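Local coordinates for xylulokinase (Brucella ovis, PDB 5VM1), which probably phosphorylates D-xylulose with ATP to give D-xylulose 5-phosphate, as a member of the FGGY family of carbohydrate kinases, at residues A[156-161]-A[201-206]; A[259-264]-A[380-385]; A[411-416]-A[464-469]. One frame throughout, in Å; residues are numbered along the deposited sequence.

Contact 1: A[156-161]-A[201-206]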
loop_
_atom_site.group_PDB
_atom_site.type_symbol
_atom_site.label_atom_id
_atom_site.label_comp_id
_atom_site.label_asym_id
_atom_site.label_seq_id
_atom_site.Cartn_x
_atom_site.Cartn_y
_atom_site.Cartn_z
ATOM N N ARG A 156 -24.232 2.551 -12.104
ATOM C CA ARG A 156 -23.871 3.462 -13.169
ATOM C C ARG A 156 -22.418 3.918 -13.086
ATOM O O ARG A 156 -21.889 4.442 -14.072
ATOM C CB ARG A 156 -24.835 4.666 -13.183
ATOM C CG ARG A 156 -26.133 4.395 -14.005
ATOM C CD ARG A 156 -25.842 3.994 -15.492
ATOM N NE ARG A 156 -24.684 4.740 -16.017
ATOM C CZ ARG A 156 -23.864 4.330 -16.991
ATOM N NH1 ARG A 156 -24.056 3.160 -17.597
ATOM N NH2 ARG A 156 -22.834 5.092 -17.350
ATOM N N LYS A 157 -21.763 3.728 -11.945
ATOM C CA LYS A 157 -20.356 4.059 -11.789
ATOM C C LYS A 157 -19.748 3.161 -10.701
ATOM O O LYS A 157 -20.399 2.876 -9.691
ATOM C CB LYS A 157 -20.232 5.551 -11.451
ATOM C CG LYS A 157 -18.880 6.166 -11.703
ATOM C CD LYS A 157 -18.627 6.313 -13.185
ATOM C CE LYS A 157 -19.822 6.938 -13.929
ATOM N NZ LYS A 157 -19.416 7.436 -15.272
ATOM N N VAL A 158 -18.501 2.729 -10.897
ATOM C CA VAL A 158 -17.732 2.015 -9.874
ATOM C C VAL A 158 -16.523 2.870 -9.539
ATOM O O VAL A 158 -15.657 3.096 -10.395
ATOM C CB VAL A 158 -17.263 0.616 -10.324
ATOM C CG1 VAL A 158 -16.363 -0.009 -9.232
ATOM C CG2 VAL A 158 -18.465 -0.314 -10.672
ATOM N N LEU A 159 -16.434 3.310 -8.292
ATOM C CA LEU A 159 -15.364 4.201 -7.892
ATOM C C LEU A 159 -14.587 3.579 -6.744
ATOM O O LEU A 159 -15.153 2.849 -5.923
ATOM C CB LEU A 159 -15.910 5.569 -7.459
ATOM C CG LEU A 159 -16.585 6.473 -8.474
ATOM C CD1 LEU A 159 -17.253 7.640 -7.759
ATOM C CD2 LEU A 159 -15.548 6.984 -9.461
ATOM N N LEU A 160 -13.271 3.867 -6.706
ATOM C CA LEU A 160 -12.464 3.518 -5.551
ATOM C C LEU A 160 -12.590 4.612 -4.489
ATOM O O LEU A 160 -12.938 5.753 -4.801
ATOM C CB LEU A 160 -11.005 3.330 -5.955
ATOM C CG LEU A 160 -10.630 2.275 -6.985
ATOM C CD1 LEU A 160 -9.291 2.666 -7.534
ATOM C CD2 LEU A 160 -10.582 0.895 -6.411
ATOM N N PRO A 161 -12.272 4.301 -3.231
ATOM C CA PRO A 161 -12.601 5.250 -2.147
ATOM C C PRO A 161 -12.120 6.684 -2.349
ATOM O O PRO A 161 -12.933 7.603 -2.242
ATOM C CB PRO A 161 -11.961 4.583 -0.918
ATOM C CG PRO A 161 -12.032 3.157 -1.217
ATOM C CD PRO A 161 -11.793 3.016 -2.692
ATOM N N THR A 201 -16.696 -9.044 -16.480
ATOM C CA THR A 201 -17.291 -8.882 -15.168
ATOM C C THR A 201 -18.642 -8.199 -15.250
ATOM O O THR A 201 -19.249 -7.924 -14.208
ATOM C CB THR A 201 -16.352 -8.097 -14.253
ATOM O OG1 THR A 201 -16.304 -6.726 -14.660
ATOM C CG2 THR A 201 -14.939 -8.682 -14.386
ATOM N N GLY A 202 -19.110 -7.904 -16.461
ATOM C CA GLY A 202 -20.450 -7.418 -16.685
ATOM C C GLY A 202 -20.591 -5.924 -16.721
ATOM O O GLY A 202 -21.697 -5.421 -16.487
ATOM N N LEU A 203 -19.520 -5.194 -17.015
ATOM C CA LEU A 203 -19.557 -3.746 -17.002
ATOM C C LEU A 203 -18.958 -3.211 -18.296
ATOM O O LEU A 203 -18.344 -3.934 -19.087
ATOM C CB LEU A 203 -18.795 -3.176 -15.803
ATOM C CG LEU A 203 -19.145 -3.582 -14.376
ATOM C CD1 LEU A 203 -18.034 -3.093 -13.462
ATOM C CD2 LEU A 203 -20.482 -3.025 -13.968
ATOM N N GLY A 204 -19.133 -1.907 -18.502
ATOM C CA GLY A 204 -18.590 -1.229 -19.650
ATOM C C GLY A 204 -17.720 -0.091 -19.162
ATOM O O GLY A 204 -17.701 0.225 -17.975
ATOM N N GLU A 205 -16.979 0.510 -20.097
ATOM C CA GLU A 205 -16.053 1.579 -19.727
ATOM C C GLU A 205 -16.773 2.837 -19.255
ATOM O O GLU A 205 -16.218 3.598 -18.450
ATOM C CB GLU A 205 -15.135 1.874 -20.907
ATOM C CG GLU A 205 -14.031 2.853 -20.632
ATOM C CD GLU A 205 -12.948 2.742 -21.675
ATOM O OE1 GLU A 205 -11.979 3.535 -21.628
ATOM O OE2 GLU A 205 -13.089 1.861 -22.555
ATOM N N GLY A 206 -18.013 3.054 -19.707
ATOM C CA GLY A 206 -18.801 4.190 -19.273
ATOM C C GLY A 206 -19.200 4.154 -17.817
ATOM O O GLY A 206 -19.703 5.159 -17.307
#
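Lys157 and Arg156 both bring a positive group to the carbonyl oxygen of Gly206. Lys157 NZ donates a hydrogen bond to Gly206 O at 3.1 Å. The C=O...N angle is 147°, and the amine lies tilted 30° from the carbonyl plane. The lysine chain bends at its second (chi2 72°) and third side-chain torsions, and this brings the amine to the glycine. Arg156 NH2 also lies 3.1 Å from Gly206 O, with the oxygen set obliquely to the guanidinium.

An apolar touch accompanies the polar one. The tip of one Val158 branch, CG2, meets Leu203 CD1 at 4.0 Å. The two side chains cross at about a right angle and touch through one methyl each. Leu141 of helix 137-147 touches both of them, and so does Trp185.

The backbone sets out these groups. Arg156 and Lys157 both face Leu93 of the partner strand, a classic beta bulge at the start of strand 157-159. On the other segment, Gly202 has positive phi and closes helix 195-200 with a Schellman motif, just before Leu203. The ring of Tyr173 adds a cation-pi contact to Lys157. Val158 lies about 10 Å, side chain to side chain, from His88, a predicted substrate-binding residue.

The acceptor of the Lys157 bond is a neutral carbonyl and not a carboxylate. The attraction is therefore probably of charge to dipole. This one bond ties the loop at 201-206 to the short strand, at the exposed edge of a small apolar contact.

Contact 2: A[259-264]-A[380-385]; sequences AFVSLG and FAIRDN
Ala381 O, one residue before the Ile382 that meets Val261 and Leu263, takes two hydrogen bonds from one residue. Asn385 N gives the ordinary helical bond at 2.8 Å. Asn385 ND2 gives a second to the same Ala381 O at 2.9 Å, with an N-H...O angle of 151°. The two donors come from opposite faces of the carbonyl plane, and ND2 stands 42° out of it. The side-chain amide is thus folded back on its own helix and its rotation is limited. Thr347 O offers ND2 a further, weak bond.

The contact itself is apolar and rests on Ile382. Its methyl CD1 is the single point that touches the strand. CD1 lies 3.8 Å from Val261 CG2 and also 3.8 Å from Leu263 CD2. Ile382 CG1 is anti to the carbonyl carbon (chi1 -64°), and the chain runs on extended, which carries CD1 out toward the strand. There it meets one branch from each of two residues that are two apart along the strand. Ile382 crosses both side chains at about a right angle. All three residues are buried.

In the same sheet as this strand, Ile301 of strand 295-301 touches Ala381, Ile382 and Asn385, while helix 470-488 packs on Phe380, Ala381 and Asp384. Tyr477 OH hydrogen-bonds to Asp384 OD1, and Asp474 makes a salt bridge with Arg383.

Strand 259-263 lies between strands 267-273 and 399-402 in a mixed sheet, and Leu263 centres an inverse gamma turn. A long helix, 367-390, lying on such a sheet fits the C-terminal domain of FGGY kinases, whose fold belongs to the actin-like ATPase group.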
loop_
_atom_site.group_PDB
_atom_site.type_symbol
_atom_site.label_atom_id
_atom_site.label_comp_id
_atom_site.label_asym_id
_atom_site.label_seq_id
_atom_site.Cartn_x
_atom_site.Cartn_y
_atom_site.Cartn_z
ATOM N N ALA A 259 13.796 1.902 -3.659
ATOM C CA ALA A 259 12.863 1.011 -2.993
ATOM C C ALA A 259 12.703 1.368 -1.521
ATOM O O ALA A 259 13.608 1.905 -0.879
ATOM C CB ALA A 259 13.297 -0.455 -3.145
ATOM N N PHE A 260 11.520 1.077 -0.993
ATOM C CA PHE A 260 11.318 1.107 0.437
ATOM C C PHE A 260 10.745 -0.222 0.898
ATOM O O PHE A 260 9.979 -0.876 0.186
ATOM C CB PHE A 260 10.418 2.277 0.882
ATOM C CG PHE A 260 8.939 2.097 0.592
ATOM C CD1 PHE A 260 8.159 1.207 1.320
ATOM C CD2 PHE A 260 8.298 2.919 -0.334
ATOM C CE1 PHE A 260 6.795 1.072 1.064
ATOM C CE2 PHE A 260 6.933 2.806 -0.583
ATOM C CZ PHE A 260 6.175 1.885 0.118
ATOM N N VAL A 261 11.099 -0.598 2.120
ATOM C CA VAL A 261 10.536 -1.766 2.783
ATOM C C VAL A 261 9.761 -1.284 3.999
ATOM O O VAL A 261 10.269 -0.496 4.803
ATOM C CB VAL A 261 11.616 -2.792 3.187
ATOM C CG1 VAL A 261 12.708 -2.153 4.052
ATOM C CG2 VAL A 261 10.970 -4.017 3.857
ATOM N N SER A 262 8.535 -1.741 4.114
ATOM C CA SER A 262 7.620 -1.348 5.174
ATOM C C SER A 262 7.435 -2.519 6.137
ATOM O O SER A 262 6.892 -3.561 5.760
ATOM C CB SER A 262 6.290 -0.918 4.576
ATOM O OG SER A 262 5.335 -0.752 5.595
ATOM N N LEU A 263 7.904 -2.360 7.372
ATOM C CA LEU A 263 7.742 -3.408 8.375
ATOM C C LEU A 263 6.476 -3.155 9.175
ATOM O O LEU A 263 6.489 -3.042 10.399
ATOM C CB LEU A 263 8.957 -3.487 9.287
ATOM C CG LEU A 263 10.207 -3.890 8.507
ATOM C CD1 LEU A 263 11.412 -3.769 9.379
ATOM C CD2 LEU A 263 10.090 -5.285 7.932
ATOM N N GLY A 264 5.367 -3.093 8.443
ATOM C CA GLY A 264 4.058 -2.996 9.044
ATOM C C GLY A 264 3.481 -4.368 9.327
ATOM O O GLY A 264 4.161 -5.393 9.226
ATOM N N PHE A 380 14.595 -12.880 5.917
ATOM C CA PHE A 380 14.761 -13.817 4.807
ATOM C C PHE A 380 13.587 -13.776 3.830
ATOM O O PHE A 380 13.787 -13.856 2.608
ATOM C CB PHE A 380 14.949 -15.237 5.349
ATOM C CG PHE A 380 16.199 -15.413 6.118
ATOM C CD1 PHE A 380 17.342 -14.767 5.716
ATOM C CD2 PHE A 380 16.237 -16.198 7.262
ATOM C CE1 PHE A 380 18.517 -14.905 6.425
ATOM C CE2 PHE A 380 17.402 -16.335 7.982
ATOM C CZ PHE A 380 18.544 -15.684 7.567
ATOM N N ALA A 381 12.364 -13.609 4.331
ATOM C CA ALA A 381 11.231 -13.407 3.426
ATOM C C ALA A 381 11.413 -12.147 2.588
ATOM O O ALA A 381 11.115 -12.146 1.393
ATOM C CB ALA A 381 9.925 -13.324 4.211
ATOM N N ILE A 382 11.893 -11.060 3.196
ATOM C CA ILE A 382 12.209 -9.868 2.409
ATOM C C ILE A 382 13.263 -10.190 1.349
ATOM O O ILE A 382 13.165 -9.747 0.207
ATOM C CB ILE A 382 12.674 -8.723 3.331
ATOM C CG1 ILE A 382 11.553 -8.300 4.279
ATOM C CG2 ILE A 382 13.111 -7.516 2.504
ATOM C CD1 ILE A 382 12.010 -7.385 5.341
ATOM N N ARG A 383 14.272 -10.981 1.697
ATOM C CA ARG A 383 15.273 -11.357 0.701
ATOM C C ARG A 383 14.661 -12.231 -0.393
ATOM O O ARG A 383 15.066 -12.151 -1.559
ATOM C CB ARG A 383 16.481 -12.006 1.399
ATOM C CG ARG A 383 16.987 -13.272 0.849
ATOM C CD ARG A 383 18.354 -13.139 0.270
ATOM N NE ARG A 383 19.479 -13.388 1.181
ATOM C CZ ARG A 383 20.608 -13.991 0.790
ATOM N NH1 ARG A 383 21.620 -14.177 1.635
ATOM N NH2 ARG A 383 20.713 -14.438 -0.463
ATOM N N ASP A 384 13.702 -13.086 -0.037
ATOM C CA ASP A 384 12.937 -13.775 -1.068
ATOM C C ASP A 384 12.188 -12.783 -1.959
ATOM O O ASP A 384 12.084 -12.977 -3.180
ATOM C CB ASP A 384 11.977 -14.798 -0.451
ATOM C CG ASP A 384 12.607 -16.162 -0.300
ATOM O OD1 ASP A 384 13.651 -16.406 -0.960
ATOM O OD2 ASP A 384 12.032 -17.022 0.414
ATOM N N ASN A 385 11.659 -11.713 -1.370
ATOM C CA ASN A 385 10.961 -10.720 -2.174
ATOM C C ASN A 385 11.916 -9.979 -3.109
ATOM O O ASN A 385 11.605 -9.783 -4.291
ATOM C CB ASN A 385 10.202 -9.762 -1.264
ATOM C CG ASN A 385 8.845 -10.301 -0.910
ATOM O OD1 ASN A 385 7.801 -9.756 -1.294
ATOM N ND2 ASN A 385 8.853 -11.441 -0.228
#

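Contact 3: A[411-416]-A[464-469]; sequences WLKAIA and EPEQAL
This is a surface contact between helix 409-419 and the loop that joins strand 459-463 to helix 470-488. Ala416 and Pro465 form its close point, and Lys413 and Glu466 its polar side. The backbones come near, with 4.8 Å between Ala416 CA and Pro465 CA. The CB edge of the proline comes against the carbonyl of Ala416: Pro465 CB is 3.5 Å from Ala416 O. The methyl of Ala416 faces the loop, and its CB is 4.1 Å from Pro465 CA.

One turn earlier, Lys413 runs across the course of the loop, and its side chain crosses that of Glu466 at a slant. The lysine chain is extended beyond CG and brings CD to 3.7 Å from Glu466 OE2. The Glu466 chain instead bends at its second torsion (chi2 -88°), and the carboxylate swings back toward the lysine. The charged ends stop short of a salt bridge, with 4.2 Å between Lys413 NZ and Glu466 OE2. A water bridges them. It donates to Glu466 OE2 at 2.7 Å and accepts a weak bond from Lys413 NZ at 3.4 Å. The attraction of the two charges is probably damped by this water. The stronger partner of the amine is Glu328 O, outside the contact.

Thr417 OG1 makes a further tie. It bonds to Lys413 O within the helix and to Glu466 N of the loop. The loop leads from the edge strand 459-463 of the mixed sheet to helix 470-488, an arrangement consistent with the actin-like C-terminal part of the chain. On its inner side, helix 409-419 packs through Ile415 on helix 367-390 and on Ile423 of strand 423-426, while Leu412 and Lys413 touch Ile463 of strand 459-463.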
loop_
_atom_site.group_PDB
_atom_site.type_symbol
_atom_site.label_atom_id
_atom_site.label_comp_id
_atom_site.label_asym_id
_atom_site.label_seq_id
_atom_site.Cartn_x
_atom_site.Cartn_y
_atom_site.Cartn_z
ATOM N N TRP A 411 16.172 -5.413 13.909
ATOM C CA TRP A 411 15.507 -5.821 12.671
ATOM C C TRP A 411 16.156 -5.185 11.462
ATOM O O TRP A 411 16.267 -5.825 10.412
ATOM C CB TRP A 411 14.022 -5.465 12.689
ATOM C CG TRP A 411 13.169 -6.537 12.090
ATOM C CD1 TRP A 411 13.583 -7.584 11.309
ATOM C CD2 TRP A 411 11.764 -6.723 12.301
ATOM N NE1 TRP A 411 12.509 -8.395 10.999
ATOM C CE2 TRP A 411 11.385 -7.888 11.601
ATOM C CE3 TRP A 411 10.786 -6.009 13.005
ATOM C CZ2 TRP A 411 10.073 -8.351 11.589
ATOM C CZ3 TRP A 411 9.487 -6.470 12.981
ATOM C CH2 TRP A 411 9.141 -7.624 12.282
ATOM N N LEU A 412 16.563 -3.915 11.582
ATOM C CA LEU A 412 17.176 -3.209 10.457
ATOM C C LEU A 412 18.546 -3.774 10.125
ATOM O O LEU A 412 18.883 -3.929 8.943
ATOM C CB LEU A 412 17.278 -1.713 10.755
ATOM C CG LEU A 412 15.943 -1.012 10.938
ATOM C CD1 LEU A 412 16.185 0.444 11.235
ATOM C CD2 LEU A 412 15.103 -1.181 9.682
ATOM N N LYS A 413 19.353 -4.071 11.151
ATOM C CA LYS A 413 20.657 -4.683 10.907
ATOM C C LYS A 413 20.494 -6.078 10.316
ATOM O O LYS A 413 21.260 -6.483 9.439
ATOM C CB LYS A 413 21.459 -4.749 12.205
ATOM C CG LYS A 413 21.794 -3.399 12.787
ATOM C CD LYS A 413 22.954 -3.475 13.744
ATOM C CE LYS A 413 23.089 -2.201 14.538
ATOM N NZ LYS A 413 24.066 -2.353 15.628
ATOM N N ALA A 414 19.473 -6.809 10.758
ATOM C CA ALA A 414 19.215 -8.124 10.188
ATOM C C ALA A 414 18.820 -8.029 8.716
ATOM O O ALA A 414 19.315 -8.804 7.891
ATOM C CB ALA A 414 18.133 -8.841 10.992
ATOM N N ILE A 415 17.939 -7.086 8.363
ATOM C CA ILE A 415 17.496 -6.964 6.970
ATOM C C ILE A 415 18.646 -6.502 6.066
ATOM O O ILE A 415 18.819 -7.010 4.951
ATOM C CB ILE A 415 16.275 -6.025 6.887
ATOM C CG1 ILE A 415 15.129 -6.602 7.724
ATOM C CG2 ILE A 415 15.828 -5.848 5.458
ATOM C CD1 ILE A 415 13.973 -5.641 7.994
ATOM N N ALA A 416 19.463 -5.555 6.540
ATOM C CA ALA A 416 20.610 -5.104 5.753
ATOM C C ALA A 416 21.613 -6.230 5.543
ATOM O O ALA A 416 22.169 -6.390 4.450
ATOM C CB ALA A 416 21.293 -3.910 6.427
ATOM N N GLU A 464 24.406 -0.132 7.919
ATOM C CA GLU A 464 25.175 -0.809 6.891
ATOM C C GLU A 464 25.143 -2.313 7.131
ATOM O O GLU A 464 24.981 -2.753 8.268
ATOM C CB GLU A 464 26.616 -0.308 6.888
ATOM C CG GLU A 464 26.766 1.190 6.634
ATOM C CD GLU A 464 26.534 1.585 5.171
ATOM O OE1 GLU A 464 26.441 0.690 4.300
ATOM O OE2 GLU A 464 26.489 2.800 4.877
ATOM N N PRO A 465 25.289 -3.143 6.098
ATOM C CA PRO A 465 25.316 -4.591 6.338
ATOM C C PRO A 465 26.521 -4.956 7.183
ATOM O O PRO A 465 27.611 -4.406 7.000
ATOM C CB PRO A 465 25.424 -5.188 4.927
ATOM C CG PRO A 465 24.994 -4.098 3.997
ATOM C CD PRO A 465 25.399 -2.818 4.664
ATOM N N GLU A 466 26.321 -5.900 8.108
ATOM C CA GLU A 466 27.401 -6.390 8.967
ATOM C C GLU A 466 28.261 -7.354 8.162
ATOM O O GLU A 466 27.897 -8.521 7.971
ATOM C CB GLU A 466 26.835 -7.084 10.200
ATOM C CG GLU A 466 26.008 -6.226 11.115
ATOM C CD GLU A 466 26.860 -5.525 12.144
ATOM O OE1 GLU A 466 28.060 -5.852 12.211
ATOM O OE2 GLU A 466 26.332 -4.674 12.893
ATOM N N GLN A 467 29.438 -6.885 7.736
ATOM C CA GLN A 467 30.265 -7.682 6.836
ATOM C C GLN A 467 30.647 -9.010 7.479
ATOM O O GLN A 467 30.643 -10.054 6.814
ATOM C CB GLN A 467 31.523 -6.881 6.437
ATOM C CG GLN A 467 31.760 -6.674 4.918
ATOM C CD GLN A 467 30.636 -5.884 4.207
ATOM O OE1 GLN A 467 29.977 -5.009 4.801
ATOM N NE2 GLN A 467 30.418 -6.199 2.924
ATOM N N ALA A 468 30.888 -9.005 8.795
ATOM C CA ALA A 468 31.301 -10.224 9.486
ATOM C C ALA A 468 30.207 -11.278 9.488
ATOM O O ALA A 468 30.507 -12.474 9.521
ATOM C CB ALA A 468 31.723 -9.909 10.917
ATOM N N LEU A 469 28.946 -10.874 9.500
ATOM C CA LEU A 469 27.849 -11.823 9.551
ATOM C C LEU A 469 27.205 -12.099 8.183
ATOM O O LEU A 469 26.207 -12.834 8.129
ATOM C CB LEU A 469 26.812 -11.346 10.574
ATOM C CG LEU A 469 27.385 -11.367 11.997
ATOM C CD1 LEU A 469 26.374 -10.877 13.011
ATOM C CD2 LEU A 469 27.845 -12.785 12.349
HETATM O O HOH W 1 25.400 -5.465 15.307
#

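In the fold
Contacts 2 and 3 share one half of the chain, with centres about 14 Å apart, and they touch. Leu263 CD1 meets Ile415 CD1 at 3.5 Å, and Ile382 CD1 meets the same atom at 3.7 Å. Helix 409-419 thus joins the two. Contact 1 lies on the other side of the chain's centre, about 34 Å from contact 2 and 47 Å from contact 3, centre to centre. Contact 2 is core and meets through methyls. Contact 3 lies at the surface, with a close backbone approach and a partly weak water bridge. Contact 1 is partly buried and mixes both kinds, with its direct lysine-to-carbonyl bond lying at the exposed end.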